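Local coordinates for protein acetyltransferase, GNAT family (PDB 3IWG) that probably transfers an acyl group other than an amino-acyl group to an acceptor, as acetyltransferases of the GNAT family do, at residues K98-S103 and A111-N116; E81-I86 and L107-L112; C58-D63 and S92-V97; W35-A40 and Q202-Y207. One frame throughout, in Å; residues are numbered along the deposited sequence.

Overall arrangement
Contacts 1, 2 and 3 gather in the N-terminal GNAT-like half and are buried, whereas contact 4 is only partly buried and joins that half to the C-terminal one. Contacts 1 and 2, with centres about 7 Å apart, share helix 107-116: one side of it meets strand 99-103, another meets helix 76-87. Contact 3 fixes the loop that runs from helix 76-87 to that same strand, and Ile-86 on the helix packs on Ile-94 there. No hydrogen bond crosses any of the four contacts. Sulfur and aliphatic groups fill contacts 1 and 3, contact 2 brings a leucine over an aromatic face and a tyrosine edge beside it, and contact 4 mixes ring edges with glutamine amides.

Contact 1. Residues K98-S103 and A111-N116; sequences KGAFVS and ALCLDN
Strand 99-103 runs past helix 107-116, the helix that follows it in the chain, and the backbones come nearest at Ala-100 and Cys-113, whose CA atoms are 7.1 Å apart. Cys-113 carries the whole contact from the helix side. Its SG, lying beside the backbone N and anti to the carbonyl carbon (chi1 -67°), reaches the strand where Ala-100 and Val-102, two residues apart, point their side chains toward the helix. Ala-100 CB touches SG at 3.6 Å, and Val-102 CG1 meets the same sulfur at 4.0 Å. A small methyl suits position 100, because it lets the helix ride close; the branched valine fills the width beside it. Phe-271 of strand 262-273 also packs on Val-102 and Cys-113, and Leu-66 on Ala-100, so the sulfur sits in an apolar setting. At the last turn of the helix, Asn-116 OD1 bonds Thr-84 OG1 of helix 76-87, while its ND2 donates to Leu-112 O, with that oxygen near the amide plane. Across the two segments, then, the thiol serves as a compact apolar group, and strand and helix are held by van der Waals packing with no directional bond.

Contact 2. Residues E81-I86 and L107-L112; sequences ELFTLI and LNYQAL
Two helices of the N-terminal GNAT-like half, 76-87 and 107-116, pack together through Phe-83 on the first and Leu-112 and Tyr-109 on the second. Their CA atoms approach most closely at Phe-83 and Leu-112, 6.7 Å apart. Phe-83 points toward helix 107-116 and its CG stands anti to the backbone N (chi1 -160°), which lays one ring face against Leu-112. There Leu-112 CB makes a CH-pi contact, 3.7 Å from the centroid of the Phe-83 ring and 15° from its normal. The leucine's own CD1 continues along the ring, 4.0 Å from Phe-83 CD2. Tyr-109, one turn earlier on the helix, presents a ring edge instead: CD1 and CE1 lie 4.1 Å from Phe-83 CE2, with the two side chains crossing at about a right angle. A flat phenylalanine suits the place because it offers a broad face to an aliphatic chain and still a rim atom to a second ring. Tyr-69 of strand 65-71 meets Phe-83 edge-to-face and so ties the helix pair to the strands beneath. Were Phe-83 cut back to an alanine, a gap would probably open between the helices, leaving Leu-112 CB without the face it lies on and the Tyr-109 edge without its neighbour. The ring rim also passes close to main chain, Phe-83 CE1 lying 3.7 Å from Leu-112 O.

Contact 3. Residues C58-D63 and S92-V97; sequences CCVNDD and SVIGEV
Val-60 and Cys-58, alternate residues near the end of strand 53-60, meet Ile-94 and Val-97 in the loop that precedes strand 99-103. Val-60 CG2 touches two branches at once: Ile-94 CG2 at 4.1 Å and Val-97 CG2 at 4.3 Å. The other branch of Ile-94 ends in CD1, 4.1 Å from Cys-58 SG. Branched aliphatic residues suit this spot: Ile-94 sends two different branches to two strand residues, while Val-60 offers one methyl to both loop residues. Between the two loop residues, Gly-95 takes a positive phi (82°), an easy conformation for a residue with no side chain, and the chain turns there. Farther out, Phe-46 of strand 44-50 and Ile-7 of strand 6-9 pack on Ile-94, and Leu-66 touches both valines. Gln-89 NE2 bonds Val-97 O and Glu-96 OE2, steadying the loop from its polar side. On the strand's side, Asn-61 OD1 accepts from Tyr-65 N in the turn leading into strand 65-71. The arrangement fits the beta-alpha-beta crossover of the GNAT fold, in which strand 65-71, helix 76-87 and the parallel strand 99-103 follow one another, with its return loop packed on the neighbouring strand.

Contact 4. Residues W35-A40 and Q202-Y207; sequences WHFGFA and QYQTEY
Phe-37, from helix 33-39, reaches out to the loop 202-207 and touches Gln-202, Tyr-203 and Gln-204. Its CB points toward the loop, and CG turns beside the backbone N (chi1 -49°), which carries the ring out to its three partners. On one side of the ring CD1 passes Gln-202 OE1 at 4.4 Å, a loose approach. Next along, CE1 meets the edge of the Tyr-203 ring, 3.6 Å from CD2, and CZ at the far end of Phe-37 stays 3.9 Å from the same Tyr-203 CD2. On the other side CE2 lies 4.0 Å from Gln-204 NE2, which stands at the phenyl edge with the amide plane turned 85° to the ring. Gln-204 is held by its OE1, which accepts from Leu-31 N, and an extended chain beyond CG suits that reach. Phe-24 of helix 17-26 stacks on Tyr-203 and also meets Phe-37. Replacing Phe-37 by an alanine would probably leave the Tyr-203 edge without its partner and open a gap beside the Gln-204 amide. The contact joins helix 33-39 of one GNAT-like half to the loop between strands 190-199 and 207-214 of the other, consistent with a junction between two tandem GNAT-like domains.

Contact 1. Residues K98-S103 and A111-N116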
loop_
_atom_site.group_PDB
_atom_site.type_symbol
_atom_site.label_atom_id
_atom_site.label_comp_id
_atom_site.label_asym_id
_atom_site.label_seq_id
_atom_site.Cartn_x
_atom_site.Cartn_y
_atom_site.Cartn_z
ATOM N N LYS A 98 -13.889 20.938 -14.843
ATOM C CA LYS A 98 -14.403 21.958 -13.933
ATOM C C LYS A 98 -13.369 22.975 -13.509
ATOM O O LYS A 98 -13.735 24.084 -13.101
ATOM C CB LYS A 98 -14.915 21.312 -12.656
ATOM C CG LYS A 98 -16.220 20.579 -12.790
ATOM C CD LYS A 98 -16.480 19.831 -11.488
ATOM C CE LYS A 98 -17.817 19.144 -11.467
ATOM N NZ LYS A 98 -17.780 18.035 -10.473
ATOM N N GLY A 99 -12.091 22.584 -13.553
ATOM C CA GLY A 99 -11.061 23.406 -12.969
ATOM C C GLY A 99 -9.681 22.823 -13.019
ATOM O O GLY A 99 -9.395 21.867 -13.742
ATOM N N ALA A 100 -8.790 23.414 -12.259
ATOM C CA ALA A 100 -7.427 22.909 -12.246
ATOM C C ALA A 100 -6.806 23.101 -10.899
ATOM O O ALA A 100 -7.192 24.018 -10.153
ATOM C CB ALA A 100 -6.601 23.596 -13.294
ATOM N N PHE A 101 -5.884 22.202 -10.585
ATOM C CA PHE A 101 -4.938 22.398 -9.510
ATOM C C PHE A 101 -3.578 22.593 -10.166
ATOM O O PHE A 101 -3.178 21.840 -11.087
ATOM C CB PHE A 101 -4.853 21.191 -8.556
ATOM C CG PHE A 101 -6.148 20.892 -7.769
ATOM C CD1 PHE A 101 -6.346 21.437 -6.500
ATOM C CD2 PHE A 101 -7.122 20.063 -8.296
ATOM C CE1 PHE A 101 -7.517 21.167 -5.744
ATOM C CE2 PHE A 101 -8.290 19.770 -7.575
ATOM C CZ PHE A 101 -8.497 20.316 -6.286
ATOM N N VAL A 102 -2.859 23.576 -9.643
ATOM C CA VAL A 102 -1.632 24.034 -10.198
ATOM C C VAL A 102 -0.889 24.805 -9.131
ATOM O O VAL A 102 -1.510 25.453 -8.301
ATOM C CB VAL A 102 -1.906 24.946 -11.413
ATOM C CG1 VAL A 102 -2.527 26.219 -10.952
ATOM C CG2 VAL A 102 -0.653 25.171 -12.229
ATOM N N SER A 103 0.445 24.683 -9.129
ATOM C CA SER A 103 1.237 25.495 -8.228
ATOM C C SER A 103 1.857 26.674 -8.916
ATOM O O SER A 103 2.049 26.695 -10.132
ATOM C CB SER A 103 2.346 24.707 -7.546
ATOM O OG SER A 103 3.412 24.436 -8.426
ATOM N N ALA A 111 -0.127 30.031 -15.906
ATOM C CA ALA A 111 -0.501 31.177 -16.696
ATOM C C ALA A 111 -1.838 30.927 -17.310
ATOM O O ALA A 111 -2.721 31.797 -17.289
ATOM C CB ALA A 111 0.534 31.464 -17.790
ATOM N N LEU A 112 -1.996 29.719 -17.848
ATOM C CA LEU A 112 -3.169 29.427 -18.646
ATOM C C LEU A 112 -4.357 29.324 -17.759
ATOM O O LEU A 112 -5.444 29.726 -18.157
ATOM C CB LEU A 112 -2.964 28.161 -19.485
ATOM C CG LEU A 112 -1.799 28.318 -20.465
ATOM C CD1 LEU A 112 -1.384 26.976 -21.160
ATOM C CD2 LEU A 112 -2.188 29.366 -21.492
ATOM N N CYS A 113 -4.162 28.820 -16.546
ATOM C CA CYS A 113 -5.244 28.771 -15.571
ATOM C C CYS A 113 -5.700 30.164 -15.206
ATOM O O CYS A 113 -6.897 30.457 -15.197
ATOM C CB CYS A 113 -4.822 28.046 -14.295
ATOM S SG CYS A 113 -4.466 26.217 -14.469
ATOM N N LEU A 114 -4.735 31.030 -14.904
ATOM C CA LEU A 114 -5.012 32.445 -14.628
ATOM C C LEU A 114 -5.897 33.023 -15.714
ATOM O O LEU A 114 -6.930 33.563 -15.387
ATOM C CB LEU A 114 -3.719 33.261 -14.473
ATOM C CG LEU A 114 -3.015 32.963 -13.148
ATOM C CD1 LEU A 114 -1.594 33.483 -13.096
ATOM C CD2 LEU A 114 -3.858 33.495 -11.991
ATOM N N ASP A 115 -5.520 32.825 -16.986
ATOM C CA ASP A 115 -6.247 33.370 -18.148
ATOM C C ASP A 115 -7.677 32.900 -18.201
ATOM O O ASP A 115 -8.576 33.632 -18.581
ATOM C CB ASP A 115 -5.590 32.921 -19.492
ATOM C CG ASP A 115 -4.223 33.609 -19.785
ATOM O OD1 ASP A 115 -3.901 34.611 -19.105
ATOM O OD2 ASP A 115 -3.481 33.167 -20.710
ATOM N N ASN A 116 -7.905 31.652 -17.816
ATOM C CA ASN A 116 -9.175 31.044 -18.139
ATOM C C ASN A 116 -10.069 30.754 -16.982
ATOM O O ASN A 116 -11.107 30.135 -17.175
ATOM C CB ASN A 116 -8.916 29.749 -18.876
ATOM C CG ASN A 116 -8.246 29.973 -20.157
ATOM O OD1 ASN A 116 -8.893 30.286 -21.148
ATOM N ND2 ASN A 116 -6.927 29.799 -20.169
#

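Contact 2. Residues E81-I86 and L107-L112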
loop_
_atom_site.group_PDB
_atom_site.type_symbol
_atom_site.label_atom_id
_atom_site.label_comp_id
_atom_site.label_asym_id
_atom_site.label_seq_id
_atom_site.Cartn_x
_atom_site.Cartn_y
_atom_site.Cartn_z
ATOM N N GLU A 81 -4.949 28.543 -27.350
ATOM C CA GLU A 81 -6.143 28.086 -28.079
ATOM C C GLU A 81 -6.571 26.779 -27.444
ATOM O O GLU A 81 -7.728 26.603 -27.060
ATOM C CB GLU A 81 -5.845 27.828 -29.576
ATOM C CG GLU A 81 -5.780 29.034 -30.507
ATOM C CD GLU A 81 -5.633 28.643 -32.020
ATOM O OE1 GLU A 81 -6.631 28.750 -32.773
ATOM O OE2 GLU A 81 -4.530 28.237 -32.474
ATOM N N LEU A 82 -5.610 25.875 -27.296
ATOM C CA LEU A 82 -5.861 24.544 -26.702
ATOM C C LEU A 82 -6.459 24.589 -25.286
ATOM O O LEU A 82 -7.573 24.124 -25.034
ATOM C CB LEU A 82 -4.574 23.712 -26.714
ATOM C CG LEU A 82 -4.718 22.280 -26.169
ATOM C CD1 LEU A 82 -5.858 21.498 -26.874
ATOM C CD2 LEU A 82 -3.395 21.538 -26.254
ATOM N N PHE A 83 -5.732 25.189 -24.369
ATOM C CA PHE A 83 -6.209 25.284 -23.007
ATOM C C PHE A 83 -7.609 25.895 -22.906
ATOM O O PHE A 83 -8.442 25.397 -22.157
ATOM C CB PHE A 83 -5.218 26.061 -22.134
ATOM C CG PHE A 83 -5.381 25.797 -20.657
ATOM C CD1 PHE A 83 -6.362 26.443 -19.929
ATOM C CD2 PHE A 83 -4.558 24.891 -20.014
ATOM C CE1 PHE A 83 -6.511 26.182 -18.621
ATOM C CE2 PHE A 83 -4.691 24.653 -18.691
ATOM C CZ PHE A 83 -5.660 25.288 -17.989
ATOM N N THR A 84 -7.857 26.978 -23.641
ATOM C CA THR A 84 -9.175 27.614 -23.671
ATOM C C THR A 84 -10.262 26.632 -24.123
ATOM O O THR A 84 -11.289 26.510 -23.482
ATOM C CB THR A 84 -9.173 28.877 -24.596
ATOM O OG1 THR A 84 -8.349 29.902 -24.013
ATOM C CG2 THR A 84 -10.598 29.415 -24.832
ATOM N N LEU A 85 -10.038 25.948 -25.238
ATOM C CA LEU A 85 -10.959 24.921 -25.746
ATOM C C LEU A 85 -11.269 23.888 -24.676
ATOM O O LEU A 85 -12.423 23.543 -24.429
ATOM C CB LEU A 85 -10.320 24.215 -26.949
ATOM C CG LEU A 85 -10.942 22.961 -27.565
ATOM C CD1 LEU A 85 -12.328 23.241 -28.083
ATOM C CD2 LEU A 85 -10.080 22.508 -28.726
ATOM N N ILE A 86 -10.216 23.397 -24.036
ATOM C CA ILE A 86 -10.371 22.391 -22.985
ATOM C C ILE A 86 -11.078 22.970 -21.760
ATOM O O ILE A 86 -11.980 22.327 -21.247
ATOM C CB ILE A 86 -9.028 21.752 -22.567
ATOM C CG1 ILE A 86 -8.324 21.117 -23.771
ATOM C CG2 ILE A 86 -9.260 20.659 -21.532
ATOM C CD1 ILE A 86 -6.844 20.917 -23.566
ATOM N N LEU A 107 4.895 27.377 -14.287
ATOM C CA LEU A 107 4.629 28.751 -14.732
ATOM C C LEU A 107 3.706 28.729 -15.914
ATOM O O LEU A 107 2.698 29.418 -15.924
ATOM C CB LEU A 107 5.944 29.475 -15.048
ATOM C CG LEU A 107 6.880 29.809 -13.866
ATOM C CD1 LEU A 107 8.230 30.421 -14.334
ATOM C CD2 LEU A 107 6.194 30.696 -12.843
ATOM N N ASN A 108 4.023 27.899 -16.900
ATOM C CA ASN A 108 3.207 27.831 -18.105
ATOM C C ASN A 108 1.798 27.353 -17.846
ATOM O O ASN A 108 0.849 27.877 -18.377
ATOM C CB ASN A 108 3.875 26.977 -19.164
ATOM C CG ASN A 108 4.942 27.738 -19.945
ATOM O OD1 ASN A 108 6.100 27.325 -20.006
ATOM N ND2 ASN A 108 4.545 28.824 -20.579
ATOM N N TYR A 109 1.650 26.357 -17.000
ATOM C CA TYR A 109 0.331 25.768 -16.755
ATOM C C TYR A 109 -0.445 26.772 -15.941
ATOM O O TYR A 109 -1.619 27.049 -16.208
ATOM C CB TYR A 109 0.553 24.395 -16.073
ATOM C CG TYR A 109 -0.614 23.673 -15.431
ATOM C CD1 TYR A 109 -1.909 23.853 -15.856
ATOM C CD2 TYR A 109 -0.387 22.762 -14.402
ATOM C CE1 TYR A 109 -2.960 23.152 -15.278
ATOM C CE2 TYR A 109 -1.432 22.079 -13.813
ATOM C CZ TYR A 109 -2.715 22.274 -14.248
ATOM O OH TYR A 109 -3.774 21.626 -13.621
ATOM N N GLN A 110 0.220 27.370 -14.970
ATOM C CA GLN A 110 -0.429 28.408 -14.125
ATOM C C GLN A 110 -0.949 29.581 -14.960
ATOM O O GLN A 110 -2.078 30.068 -14.748
ATOM C CB GLN A 110 0.544 28.938 -13.058
ATOM C CG GLN A 110 -0.025 30.038 -12.196
ATOM C CD GLN A 110 0.966 30.602 -11.164
ATOM O OE1 GLN A 110 0.721 30.504 -9.955
ATOM N NE2 GLN A 110 2.080 31.168 -11.628
ATOM N N ALA A 111 -0.127 30.031 -15.906
ATOM C CA ALA A 111 -0.501 31.177 -16.696
ATOM C C ALA A 111 -1.838 30.927 -17.310
ATOM O O ALA A 111 -2.721 31.797 -17.289
ATOM C CB ALA A 111 0.534 31.464 -17.790
ATOM N N LEU A 112 -1.996 29.719 -17.848
ATOM C CA LEU A 112 -3.169 29.427 -18.646
ATOM C C LEU A 112 -4.357 29.324 -17.759
ATOM O O LEU A 112 -5.444 29.726 -18.157
ATOM C CB LEU A 112 -2.964 28.161 -19.485
ATOM C CG LEU A 112 -1.799 28.318 -20.465
ATOM C CD1 LEU A 112 -1.384 26.976 -21.160
ATOM C CD2 LEU A 112 -2.188 29.366 -21.492
#

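Contact 3. Residues C58-D63 and S92-V97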
loop_
_atom_site.group_PDB
_atom_site.type_symbol
_atom_site.label_atom_id
_atom_site.label_comp_id
_atom_site.label_asym_id
_atom_site.label_seq_id
_atom_site.Cartn_x
_atom_site.Cartn_y
_atom_site.Cartn_z
ATOM N N CYS A 58 -2.064 16.246 -20.859
ATOM C CA CYS A 58 -2.620 16.707 -19.605
ATOM C C CYS A 58 -3.233 15.535 -18.869
ATOM O O CYS A 58 -3.385 14.463 -19.442
ATOM C CB CYS A 58 -3.659 17.813 -19.836
ATOM S SG CYS A 58 -5.200 17.279 -20.479
ATOM N N CYS A 59 -3.565 15.739 -17.594
ATOM C CA CYS A 59 -4.351 14.743 -16.841
ATOM C C CYS A 59 -5.436 15.342 -15.978
ATOM O O CYS A 59 -5.295 16.447 -15.398
ATOM C CB CYS A 59 -3.443 13.789 -16.048
ATOM S SG CYS A 59 -2.579 14.520 -14.730
ATOM N N VAL A 60 -6.570 14.657 -15.967
ATOM C CA VAL A 60 -7.764 15.157 -15.288
ATOM C C VAL A 60 -8.149 14.114 -14.257
ATOM O O VAL A 60 -8.317 12.946 -14.581
ATOM C CB VAL A 60 -8.926 15.347 -16.260
ATOM C CG1 VAL A 60 -10.206 15.866 -15.541
ATOM C CG2 VAL A 60 -8.504 16.237 -17.435
ATOM N N ASN A 61 -8.287 14.534 -13.009
ATOM C CA ASN A 61 -8.711 13.632 -11.977
ATOM C C ASN A 61 -10.201 13.318 -12.083
ATOM O O ASN A 61 -10.909 13.809 -12.968
ATOM C CB ASN A 61 -8.278 14.145 -10.567
ATOM C CG ASN A 61 -9.171 15.243 -9.989
ATOM O OD1 ASN A 61 -10.182 15.658 -10.559
ATOM N ND2 ASN A 61 -8.767 15.726 -8.842
ATOM N N ASP A 62 -10.643 12.501 -11.149
ATOM C CA ASP A 62 -12.027 12.048 -11.081
ATOM C C ASP A 62 -13.076 13.098 -10.842
ATOM O O ASP A 62 -14.219 12.932 -11.232
ATOM C CB ASP A 62 -12.146 10.993 -9.969
ATOM C CG ASP A 62 -11.959 9.615 -10.491
ATOM O OD1 ASP A 62 -11.743 9.501 -11.741
ATOM O OD2 ASP A 62 -12.067 8.648 -9.672
ATOM N N ASP A 63 -12.701 14.166 -10.171
ATOM C CA ASP A 63 -13.633 15.248 -9.932
ATOM C C ASP A 63 -13.737 16.180 -11.093
ATOM O O ASP A 63 -14.595 17.043 -11.072
ATOM C CB ASP A 63 -13.249 15.976 -8.664
ATOM C CG ASP A 63 -13.364 15.071 -7.460
ATOM O OD1 ASP A 63 -14.487 14.564 -7.258
ATOM O OD2 ASP A 63 -12.348 14.797 -6.765
ATOM N N SER A 92 -14.204 17.262 -27.209
ATOM C CA SER A 92 -15.001 16.059 -27.353
ATOM C C SER A 92 -14.460 14.980 -26.409
ATOM O O SER A 92 -15.177 14.406 -25.590
ATOM C CB SER A 92 -14.934 15.575 -28.816
ATOM O OG SER A 92 -14.850 16.680 -29.715
ATOM N N VAL A 93 -13.158 14.758 -26.508
ATOM C CA VAL A 93 -12.535 13.586 -25.928
ATOM C C VAL A 93 -12.336 13.775 -24.416
ATOM O O VAL A 93 -12.720 12.910 -23.629
ATOM C CB VAL A 93 -11.247 13.203 -26.736
ATOM C CG1 VAL A 93 -10.896 14.290 -27.784
ATOM C CG2 VAL A 93 -10.079 12.857 -25.830
ATOM N N ILE A 94 -11.788 14.923 -24.016
ATOM C CA ILE A 94 -11.502 15.198 -22.602
ATOM C C ILE A 94 -12.779 15.438 -21.812
ATOM O O ILE A 94 -12.872 15.055 -20.647
ATOM C CB ILE A 94 -10.606 16.433 -22.409
ATOM C CG1 ILE A 94 -9.217 16.200 -23.023
ATOM C CG2 ILE A 94 -10.509 16.777 -20.932
ATOM C CD1 ILE A 94 -8.337 17.469 -23.098
ATOM N N GLY A 95 -13.747 16.091 -22.452
ATOM C CA GLY A 95 -15.054 16.305 -21.852
ATOM C C GLY A 95 -15.095 17.488 -20.908
ATOM O O GLY A 95 -14.266 18.387 -20.973
ATOM N N GLU A 96 -16.079 17.481 -20.024
ATOM C CA GLU A 96 -16.322 18.618 -19.144
ATOM C C GLU A 96 -15.281 18.666 -18.029
ATOM O O GLU A 96 -15.237 17.795 -17.185
ATOM C CB GLU A 96 -17.766 18.577 -18.589
ATOM C CG GLU A 96 -17.934 19.111 -17.157
ATOM C CD GLU A 96 -19.221 19.916 -16.945
ATOM O OE1 GLU A 96 -20.299 19.472 -17.426
ATOM O OE2 GLU A 96 -19.152 20.989 -16.291
ATOM N N VAL A 97 -14.439 19.690 -18.044
ATOM C CA VAL A 97 -13.455 19.908 -17.003
ATOM C C VAL A 97 -13.896 21.100 -16.159
ATOM O O VAL A 97 -14.265 22.142 -16.696
ATOM C CB VAL A 97 -12.112 20.210 -17.609
ATOM C CG1 VAL A 97 -11.126 20.548 -16.516
ATOM C CG2 VAL A 97 -11.633 19.019 -18.428
#

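Contact 4. Residues W35-A40 and Q202-Y207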
loop_
_atom_site.group_PDB
_atom_site.type_symbol
_atom_site.label_atom_id
_atom_site.label_comp_id
_atom_site.label_asym_id
_atom_site.label_seq_id
_atom_site.Cartn_x
_atom_site.Cartn_y
_atom_site.Cartn_z
ATOM N N TRP A 35 0.739 14.929 -4.586
ATOM C CA TRP A 35 0.055 15.423 -5.788
ATOM C C TRP A 35 0.581 14.806 -7.083
ATOM O O TRP A 35 -0.205 14.283 -7.886
ATOM C CB TRP A 35 0.116 16.928 -5.866
ATOM C CG TRP A 35 -0.826 17.507 -4.979
ATOM C CD1 TRP A 35 -0.631 17.805 -3.686
ATOM C CD2 TRP A 35 -2.183 17.780 -5.265
ATOM N NE1 TRP A 35 -1.791 18.311 -3.128
ATOM C CE2 TRP A 35 -2.764 18.303 -4.079
ATOM C CE3 TRP A 35 -2.971 17.654 -6.412
ATOM C CZ2 TRP A 35 -4.102 18.689 -3.993
ATOM C CZ3 TRP A 35 -4.315 18.045 -6.334
ATOM C CH2 TRP A 35 -4.865 18.570 -5.117
ATOM N N HIS A 36 1.890 14.808 -7.263
ATOM C CA HIS A 36 2.449 14.486 -8.584
ATOM C C HIS A 36 2.909 13.075 -8.766
ATOM O O HIS A 36 2.945 12.625 -9.892
ATOM C CB HIS A 36 3.536 15.466 -8.983
ATOM C CG HIS A 36 2.966 16.782 -9.370
ATOM N ND1 HIS A 36 2.799 17.810 -8.464
ATOM C CD2 HIS A 36 2.344 17.177 -10.507
ATOM C CE1 HIS A 36 2.124 18.788 -9.038
ATOM N NE2 HIS A 36 1.846 18.433 -10.279
ATOM N N PHE A 37 3.214 12.357 -7.680
ATOM C CA PHE A 37 3.526 10.938 -7.800
ATOM C C PHE A 37 2.532 9.976 -7.170
ATOM O O PHE A 37 2.653 8.776 -7.351
ATOM C CB PHE A 37 4.931 10.698 -7.281
ATOM C CG PHE A 37 5.887 11.638 -7.867
ATOM C CD1 PHE A 37 6.186 11.550 -9.224
ATOM C CD2 PHE A 37 6.392 12.689 -7.134
ATOM C CE1 PHE A 37 7.023 12.457 -9.827
ATOM C CE2 PHE A 37 7.261 13.619 -7.748
ATOM C CZ PHE A 37 7.561 13.496 -9.093
ATOM N N GLY A 38 1.545 10.510 -6.463
ATOM C CA GLY A 38 0.448 9.715 -5.909
ATOM C C GLY A 38 -0.744 9.939 -6.800
ATOM O O GLY A 38 -1.108 9.022 -7.531
ATOM N N PHE A 39 -1.323 11.157 -6.768
ATOM C CA PHE A 39 -2.563 11.468 -7.524
ATOM C C PHE A 39 -2.413 11.523 -9.028
ATOM O O PHE A 39 -3.204 10.934 -9.714
ATOM C CB PHE A 39 -3.256 12.802 -7.089
ATOM C CG PHE A 39 -3.595 12.895 -5.615
ATOM C CD1 PHE A 39 -4.075 11.799 -4.911
ATOM C CD2 PHE A 39 -3.473 14.124 -4.935
ATOM C CE1 PHE A 39 -4.373 11.895 -3.527
ATOM C CE2 PHE A 39 -3.787 14.234 -3.534
ATOM C CZ PHE A 39 -4.225 13.112 -2.848
ATOM N N ALA A 40 -1.457 12.278 -9.562
ATOM C CA ALA A 40 -1.388 12.453 -11.020
ATOM C C ALA A 40 -1.334 11.138 -11.856
ATOM O O ALA A 40 -2.050 10.995 -12.846
ATOM C CB ALA A 40 -0.216 13.387 -11.391
ATOM N N GLN A 202 12.318 9.226 -8.866
ATOM C CA GLN A 202 12.739 9.892 -10.100
ATOM C C GLN A 202 12.502 11.400 -10.034
ATOM O O GLN A 202 11.704 11.882 -9.248
ATOM C CB GLN A 202 11.934 9.374 -11.289
ATOM C CG GLN A 202 11.082 8.150 -10.967
ATOM C CD GLN A 202 9.727 8.145 -11.681
ATOM O OE1 GLN A 202 8.678 8.378 -11.041
ATOM N NE2 GLN A 202 9.741 7.887 -13.010
ATOM N N TYR A 203 13.194 12.123 -10.892
ATOM C CA TYR A 203 12.992 13.566 -11.103
ATOM C C TYR A 203 13.453 14.458 -9.978
ATOM O O TYR A 203 14.015 15.547 -10.242
ATOM C CB TYR A 203 11.522 13.914 -11.370
ATOM C CG TYR A 203 10.882 13.068 -12.428
ATOM C CD1 TYR A 203 11.476 12.924 -13.676
ATOM C CD2 TYR A 203 9.693 12.388 -12.184
ATOM C CE1 TYR A 203 10.896 12.128 -14.661
ATOM C CE2 TYR A 203 9.096 11.603 -13.184
ATOM C CZ TYR A 203 9.709 11.482 -14.404
ATOM O OH TYR A 203 9.157 10.702 -15.385
ATOM N N GLN A 204 13.166 14.069 -8.744
ATOM C CA GLN A 204 13.467 14.946 -7.635
ATOM C C GLN A 204 14.331 14.263 -6.601
ATOM O O GLN A 204 14.205 14.548 -5.406
ATOM C CB GLN A 204 12.157 15.468 -7.040
ATOM C CG GLN A 204 11.318 16.133 -8.097
ATOM C CD GLN A 204 10.063 16.832 -7.616
ATOM O OE1 GLN A 204 9.480 17.588 -8.370
ATOM N NE2 GLN A 204 9.634 16.572 -6.383
ATOM N N THR A 205 15.249 13.410 -7.062
ATOM C CA THR A 205 16.023 12.535 -6.170
ATOM C C THR A 205 17.031 13.262 -5.266
ATOM O O THR A 205 17.777 12.644 -4.540
ATOM C CB THR A 205 16.809 11.456 -6.977
ATOM O OG1 THR A 205 17.719 12.115 -7.857
ATOM C CG2 THR A 205 15.869 10.562 -7.781
ATOM N N GLU A 206 17.080 14.576 -5.332
ATOM C CA GLU A 206 17.927 15.334 -4.439
ATOM C C GLU A 206 17.109 15.860 -3.234
ATOM O O GLU A 206 17.665 16.454 -2.320
ATOM C CB GLU A 206 18.697 16.442 -5.211
ATOM C CG GLU A 206 17.845 17.362 -6.181
ATOM C CD GLU A 206 17.191 16.659 -7.464
ATOM O OE1 GLU A 206 17.868 16.378 -8.496
ATOM O OE2 GLU A 206 15.974 16.423 -7.453
ATOM N N TYR A 207 15.816 15.567 -3.188
ATOM C CA TYR A 207 14.969 16.037 -2.103
ATOM C C TYR A 207 14.306 14.935 -1.272
ATOM O O TYR A 207 14.142 13.770 -1.713
ATOM C CB TYR A 207 13.891 16.929 -2.688
ATOM C CG TYR A 207 14.452 18.128 -3.441
ATOM C CD1 TYR A 207 14.773 19.293 -2.772
ATOM C CD2 TYR A 207 14.657 18.089 -4.833
ATOM C CE1 TYR A 207 15.271 20.421 -3.447
ATOM C CE2 TYR A 207 15.175 19.213 -5.529
ATOM C CZ TYR A 207 15.485 20.376 -4.826
ATOM O OH TYR A 207 15.987 21.515 -5.478
#